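Local structure of prephenate dehydratase (Arthrobacter aurescens, 3MWB) at residues T203-L208 / H244-I249; D72-G77 / R275-Y280. The protein probably catalyses the conversion of prephenate to phenylpyruvate, with loss of water and carbon dioxide, in phenylalanine biosynthesis, and binds L-phenylalanine at its ACT domain. All blocks are in the same frame, centred on the assembly; numbering follows the deposited sequence.

Contact 1. Residues T203-L208 / H244-I249. With PHE (phenylalanine), chain D.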
loop_
_atom_site.group_PDB
_atom_site.type_symbol
_atom_site.label_atom_id
_atom_site.label_comp_id
_atom_site.label_asym_id
_atom_site.label_seq_id
_atom_site.Cartn_x
_atom_site.Cartn_y
_atom_site.Cartn_z
ATOM N N THR A 203 16.157 -4.027 -16.424
ATOM C CA THR A 203 14.942 -3.763 -17.194
ATOM C C THR A 203 14.054 -5.012 -17.256
ATOM O O THR A 203 14.542 -6.137 -17.470
ATOM C CB THR A 203 15.276 -3.251 -18.643
ATOM O OG1 THR A 203 16.113 -2.086 -18.579
ATOM C CG2 THR A 203 14.004 -2.880 -19.427
ATOM N N VAL A 204 12.753 -4.799 -17.090
ATOM C CA VAL A 204 11.751 -5.850 -17.204
ATOM C C VAL A 204 10.509 -5.374 -17.957
ATOM O O VAL A 204 10.216 -4.177 -18.017
ATOM C CB VAL A 204 11.281 -6.383 -15.829
ATOM C CG1 VAL A 204 12.370 -7.152 -15.154
ATOM C CG2 VAL A 204 10.735 -5.238 -14.924
ATOM N N VAL A 205 9.774 -6.327 -18.523
ATOM C CA VAL A 205 8.481 -6.016 -19.105
ATOM C C VAL A 205 7.468 -6.872 -18.386
ATOM O O VAL A 205 7.597 -8.102 -18.378
ATOM C CB VAL A 205 8.442 -6.290 -20.639
ATOM C CG1 VAL A 205 6.964 -6.225 -21.162
ATOM C CG2 VAL A 205 9.345 -5.305 -21.378
ATOM N N VAL A 206 6.489 -6.229 -17.751
ATOM C CA VAL A 206 5.509 -6.941 -16.917
ATOM C C VAL A 206 4.109 -6.823 -17.520
ATOM O O VAL A 206 3.529 -5.728 -17.560
ATOM C CB VAL A 206 5.510 -6.442 -15.432
ATOM C CG1 VAL A 206 4.629 -7.329 -14.534
ATOM C CG2 VAL A 206 6.969 -6.338 -14.895
ATOM N N PRO A 207 3.570 -7.960 -17.995
ATOM C CA PRO A 207 2.199 -8.030 -18.479
ATOM C C PRO A 207 1.236 -7.874 -17.308
ATOM O O PRO A 207 1.442 -8.458 -16.242
ATOM C CB PRO A 207 2.096 -9.449 -19.066
ATOM C CG PRO A 207 3.514 -9.872 -19.318
ATOM C CD PRO A 207 4.300 -9.222 -18.209
ATOM N N LEU A 208 0.200 -7.075 -17.502
ATOM C CA LEU A 208 -0.862 -6.960 -16.525
ATOM C C LEU A 208 -1.817 -8.153 -16.633
ATOM O O LEU A 208 -2.414 -8.376 -17.690
ATOM C CB LEU A 208 -1.607 -5.639 -16.736
ATOM C CG LEU A 208 -2.667 -5.230 -15.727
ATOM C CD1 LEU A 208 -2.066 -4.962 -14.349
ATOM C CD2 LEU A 208 -3.375 -4.014 -16.240
ATOM N N HIS A 244 -4.658 -6.380 -20.593
ATOM C CA HIS A 244 -4.636 -5.505 -21.799
ATOM C C HIS A 244 -3.443 -4.538 -21.865
ATOM O O HIS A 244 -3.354 -3.714 -22.764
ATOM C CB HIS A 244 -5.960 -4.724 -21.996
ATOM C CG HIS A 244 -7.190 -5.506 -21.655
ATOM N ND1 HIS A 244 -7.978 -5.208 -20.563
ATOM C CD2 HIS A 244 -7.762 -6.580 -22.249
ATOM C CE1 HIS A 244 -8.986 -6.060 -20.504
ATOM N NE2 HIS A 244 -8.879 -6.903 -21.515
ATOM N N TYR A 245 -2.529 -4.640 -20.913
ATOM C CA TYR A 245 -1.357 -3.771 -20.897
ATOM C C TYR A 245 -0.095 -4.534 -20.560
ATOM O O TYR A 245 -0.148 -5.610 -19.965
ATOM C CB TYR A 245 -1.514 -2.648 -19.852
ATOM C CG TYR A 245 -2.691 -1.736 -20.072
ATOM C CD1 TYR A 245 -2.581 -0.601 -20.872
ATOM C CD2 TYR A 245 -3.927 -2.013 -19.477
ATOM C CE1 TYR A 245 -3.667 0.234 -21.075
ATOM C CE2 TYR A 245 -5.021 -1.186 -19.674
ATOM C CZ TYR A 245 -4.883 -0.066 -20.467
ATOM O OH TYR A 245 -5.974 0.744 -20.661
ATOM N N PHE A 246 1.047 -3.959 -20.935
ATOM C CA PHE A 246 2.264 -4.289 -20.245
ATOM C C PHE A 246 2.954 -3.034 -19.722
ATOM O O PHE A 246 2.703 -1.934 -20.203
ATOM C CB PHE A 246 3.203 -5.163 -21.088
ATOM C CG PHE A 246 3.775 -4.472 -22.279
ATOM C CD1 PHE A 246 4.860 -3.602 -22.146
ATOM C CD2 PHE A 246 3.247 -4.705 -23.550
ATOM C CE1 PHE A 246 5.406 -2.957 -23.249
ATOM C CE2 PHE A 246 3.787 -4.062 -24.677
ATOM C CZ PHE A 246 4.861 -3.186 -24.528
ATOM N N PHE A 247 3.792 -3.216 -18.708
ATOM C CA PHE A 247 4.589 -2.133 -18.160
ATOM C C PHE A 247 6.066 -2.378 -18.462
ATOM O O PHE A 247 6.608 -3.446 -18.168
ATOM C CB PHE A 247 4.342 -1.995 -16.666
ATOM C CG PHE A 247 2.886 -1.910 -16.311
ATOM C CD1 PHE A 247 2.185 -0.737 -16.521
ATOM C CD2 PHE A 247 2.216 -3.018 -15.777
ATOM C CE1 PHE A 247 0.810 -0.656 -16.198
ATOM C CE2 PHE A 247 0.857 -2.947 -15.422
ATOM C CZ PHE A 247 0.148 -1.763 -15.656
ATOM N N SER A 248 6.685 -1.392 -19.092
ATOM C CA SER A 248 8.112 -1.377 -19.387
ATOM C C SER A 248 8.813 -0.589 -18.275
ATOM O O SER A 248 8.472 0.574 -17.994
ATOM C CB SER A 248 8.331 -0.708 -20.743
ATOM O OG SER A 248 9.648 -0.886 -21.233
ATOM N N ILE A 249 9.766 -1.227 -17.611
ATOM C CA ILE A 249 10.283 -0.680 -16.351
ATOM C C ILE A 249 11.807 -0.801 -16.286
ATOM O O ILE A 249 12.367 -1.865 -16.595
ATOM C CB ILE A 249 9.659 -1.425 -15.121
ATOM C CG1 ILE A 249 8.141 -1.157 -14.998
ATOM C CG2 ILE A 249 10.341 -1.011 -13.814
ATOM C CD1 ILE A 249 7.415 -2.133 -14.090
HETATM N N PHE D . -5.658 0.056 -14.313
HETATM C CA PHE D . -4.586 -0.454 -13.421
HETATM C C PHE D . -4.249 0.496 -12.272
HETATM O O PHE D . -4.861 1.547 -12.111
HETATM C CB PHE D . -3.330 -0.842 -14.227
HETATM C CG PHE D . -2.740 0.271 -15.076
HETATM C CD1 PHE D . -1.970 1.288 -14.498
HETATM C CD2 PHE D . -2.906 0.265 -16.461
HETATM C CE1 PHE D . -1.391 2.293 -15.280
HETATM C CE2 PHE D . -2.314 1.277 -17.266
HETATM C CZ PHE D . -1.578 2.291 -16.668
HETATM O OXT PHE D . -3.350 0.240 -11.460
#
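Val206 and Phe247 exchange the two shortest backbone bonds here: Val206 N reaches Phe247 O at 2.8 Å, nearly straight at 169°, and Phe247 N returns to Val206 O. They form a hydrogen-bonded pair in an antiparallel ladder that Val204 with Ile249 continues in one direction, while Leu208 N donates to Tyr245 O at 2.9 Å in the other. Side chains alternate across the sheet. On one face CG1 of Val205 presses obliquely on the Phe246 ring, 3.5 Å from CD1; Val204, Val206, Phe247 and Ile249 share the other. Past the last paired residue, Leu208, its CG anti to its own N (chi1 -173°), forks between two aromatic rings: Leu208 CD1 meets the in-plane edge of Phe247 at CE2 (3.7 Å), and Leu208 CD2 lies 3.8 Å from CD2 of Tyr245. The bound phenylalanine lies against both rings. Its own ring covers one face of Tyr245, and the ligand CG touches the Phe247 edge at CZ (3.6 Å). Asp211, Leu216 N, Asn229 of the second subunit and Leu230 O of the second subunit bind its polar groups, consistent with a feedback-effector site between ACT domains. Helix 215-224 packs on Val206, Leu208 and Phe247, helix 258-270 covers Val204, and strands 230-237 and 275-281 flank the pair in the four-stranded sheet.

Contact 2. Residues D72-G77 / R275-Y280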
loop_
_atom_site.group_PDB
_atom_site.type_symbol
_atom_site.label_atom_id
_atom_site.label_comp_id
_atom_site.label_asym_id
_atom_site.label_seq_id
_atom_site.Cartn_x
_atom_site.Cartn_y
_atom_site.Cartn_z
ATOM N N ASP A 72 7.791 -1.532 -28.027
ATOM C CA ASP A 72 6.874 -2.617 -28.379
ATOM C C ASP A 72 7.659 -3.865 -28.780
ATOM O O ASP A 72 7.292 -4.992 -28.406
ATOM C CB ASP A 72 5.905 -2.159 -29.475
ATOM C CG ASP A 72 4.863 -1.178 -28.949
ATOM O OD1 ASP A 72 4.750 -1.044 -27.707
ATOM O OD2 ASP A 72 4.145 -0.559 -29.766
ATOM N N ALA A 73 8.750 -3.668 -29.511
ATOM C CA ALA A 73 9.501 -4.813 -30.071
ATOM C C ALA A 73 10.131 -5.708 -28.991
ATOM O O ALA A 73 10.113 -6.948 -29.101
ATOM C CB ALA A 73 10.555 -4.327 -31.047
ATOM N N ILE A 74 10.662 -5.080 -27.939
ATOM C CA ILE A 74 11.365 -5.812 -26.877
ATOM C C ILE A 74 10.410 -6.431 -25.860
ATOM O O ILE A 74 10.841 -7.124 -24.939
ATOM C CB ILE A 74 12.423 -4.927 -26.151
ATOM C CG1 ILE A 74 11.751 -3.784 -25.367
ATOM C CG2 ILE A 74 13.419 -4.366 -27.169
ATOM C CD1 ILE A 74 12.720 -2.994 -24.480
ATOM N N ALA A 75 9.116 -6.177 -26.044
ATOM C CA ALA A 75 8.076 -6.638 -25.116
ATOM C C ALA A 75 7.413 -7.916 -25.577
ATOM O O ALA A 75 6.567 -8.465 -24.877
ATOM C CB ALA A 75 7.042 -5.582 -24.946
ATOM N N THR A 76 7.763 -8.389 -26.768
ATOM C CA THR A 76 7.114 -9.592 -27.307
ATOM C C THR A 76 8.103 -10.359 -28.131
ATOM O O THR A 76 9.073 -9.785 -28.613
ATOM C CB THR A 76 5.906 -9.273 -28.237
ATOM O OG1 THR A 76 6.253 -8.217 -29.146
ATOM C CG2 THR A 76 4.673 -8.887 -27.450
ATOM N N GLY A 77 7.853 -11.657 -28.275
ATOM C CA GLY A 77 8.600 -12.499 -29.200
ATOM C C GLY A 77 9.812 -13.111 -28.530
ATOM O O GLY A 77 9.850 -13.255 -27.305
ATOM N N ARG A 275 8.943 -10.656 -18.599
ATOM C CA ARG A 275 10.129 -10.828 -19.412
ATOM C C ARG A 275 11.280 -10.115 -18.721
ATOM O O ARG A 275 11.155 -8.957 -18.282
ATOM C CB ARG A 275 9.932 -10.235 -20.802
ATOM C CG ARG A 275 8.824 -10.882 -21.611
ATOM C CD ARG A 275 8.534 -10.077 -22.854
ATOM N NE ARG A 275 9.614 -10.131 -23.845
ATOM C CZ ARG A 275 9.678 -11.016 -24.844
ATOM N NH1 ARG A 275 8.746 -11.939 -24.985
ATOM N NH2 ARG A 275 10.685 -10.980 -25.706
ATOM N N PHE A 276 12.393 -10.821 -18.620
ATOM C CA PHE A 276 13.613 -10.215 -18.106
ATOM C C PHE A 276 14.437 -9.658 -19.272
ATOM O O PHE A 276 14.804 -10.402 -20.201
ATOM C CB PHE A 276 14.414 -11.218 -17.271
ATOM C CG PHE A 276 15.706 -10.657 -16.729
ATOM C CD1 PHE A 276 15.713 -9.794 -15.628
ATOM C CD2 PHE A 276 16.920 -11.011 -17.317
ATOM C CE1 PHE A 276 16.887 -9.284 -15.125
ATOM C CE2 PHE A 276 18.109 -10.502 -16.813
ATOM C CZ PHE A 276 18.094 -9.640 -15.717
ATOM N N LEU A 277 14.721 -8.351 -19.211
ATOM C CA LEU A 277 15.442 -7.634 -20.295
ATOM C C LEU A 277 16.893 -7.231 -19.938
ATOM O O LEU A 277 17.514 -6.391 -20.589
ATOM C CB LEU A 277 14.628 -6.418 -20.747
ATOM C CG LEU A 277 13.539 -6.570 -21.818
ATOM C CD1 LEU A 277 14.184 -6.993 -23.129
ATOM C CD2 LEU A 277 12.485 -7.568 -21.420
ATOM N N GLY A 278 17.444 -7.846 -18.913
ATOM C CA GLY A 278 18.861 -7.686 -18.656
ATOM C C GLY A 278 19.180 -6.743 -17.527
ATOM O O GLY A 278 18.364 -5.872 -17.138
ATOM N N SER A 279 20.368 -6.962 -16.975
ATOM C CA SER A 279 21.013 -6.044 -16.042
ATOM C C SER A 279 22.252 -5.591 -16.779
ATOM O O SER A 279 22.871 -6.379 -17.507
ATOM C CB SER A 279 21.397 -6.750 -14.731
ATOM O OG SER A 279 20.240 -7.154 -14.019
ATOM N N TYR A 280 22.594 -4.321 -16.621
ATOM C CA TYR A 280 23.668 -3.720 -17.410
ATOM C C TYR A 280 24.110 -2.425 -16.742
ATOM O O TYR A 280 23.329 -1.803 -15.987
ATOM C CB TYR A 280 23.222 -3.462 -18.881
ATOM C CG TYR A 280 21.935 -2.698 -18.967
ATOM C CD1 TYR A 280 20.703 -3.370 -18.892
ATOM C CD2 TYR A 280 21.920 -1.304 -19.056
ATOM C CE1 TYR A 280 19.501 -2.681 -18.904
ATOM C CE2 TYR A 280 20.668 -0.593 -19.078
ATOM C CZ TYR A 280 19.482 -1.308 -19.007
ATOM O OH TYR A 280 18.245 -0.684 -19.051
#
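The guanidinium of Arg275 lies with one face against the backbone of the loop that ends helix 67-73: Ala75 C is 3.5 Å above its plane, towards the rim, and Thr76 N stands over the centre. At the edge, Gly77 O lies in the guanidinium plane and receives both terminal nitrogens end-on, with Arg275 NH1 and NH2 each 2.9 Å from Gly77 O. The two donors meet this oxygen differently, NH1 tilted 20° from the carbonyl plane and NH2 well above it; NH2 also has a weak bond to Gln78 O. Nearer the strand, Arg275 NE makes a weak bond to Ile74 O at 3.4 Å, and Arg275 CD touches Ala75 O at 3.2 Å. A bend at chi3 (69°) turns the end of the chain along the loop. Beside it, Leu277 CD1 packs on Ile74 CB at 4.1 Å. A type I turn from Ala73 to Thr76 places the Ile74 and Ala75 carbonyls, and Gly77 follows it. The salt bridge of Asp72 with Arg236 gives the same region a second tie to the ACT sheet. Within this contact the positive charge meets main-chain carbonyls instead of a carboxylate: the end-on pair holds the tip and probably polarises the Gly77 peptide, while the peptide over the face and the weak NE bond help set the plane, joining the dehydratase domain to strand 275-281 of the ACT domain, probably regulatory as in related enzymes.

From the N terminus, the chain leaves helix 67-73 through residues 72-77 and runs through the rest of the dehydratase domain before entering strand 200-207. Contact 1 then closes a short loop of 35 residues that carries helix 215-224 and strand 230-237. Only after helix 258-270 does strand 275-281 return to close contact 2 over 197 residues, so contact 1 is nested inside contact 2. The two share one sheet: strand 200-207 lies between 245-252 and 275-281. They touch directly through the hydroxyls of Thr203 and Tyr280, and through Phe246 against Ala75. Contact 1 pairs the two inner strands of the ACT sheet; contact 2 fastens that sheet to the dehydratase domain.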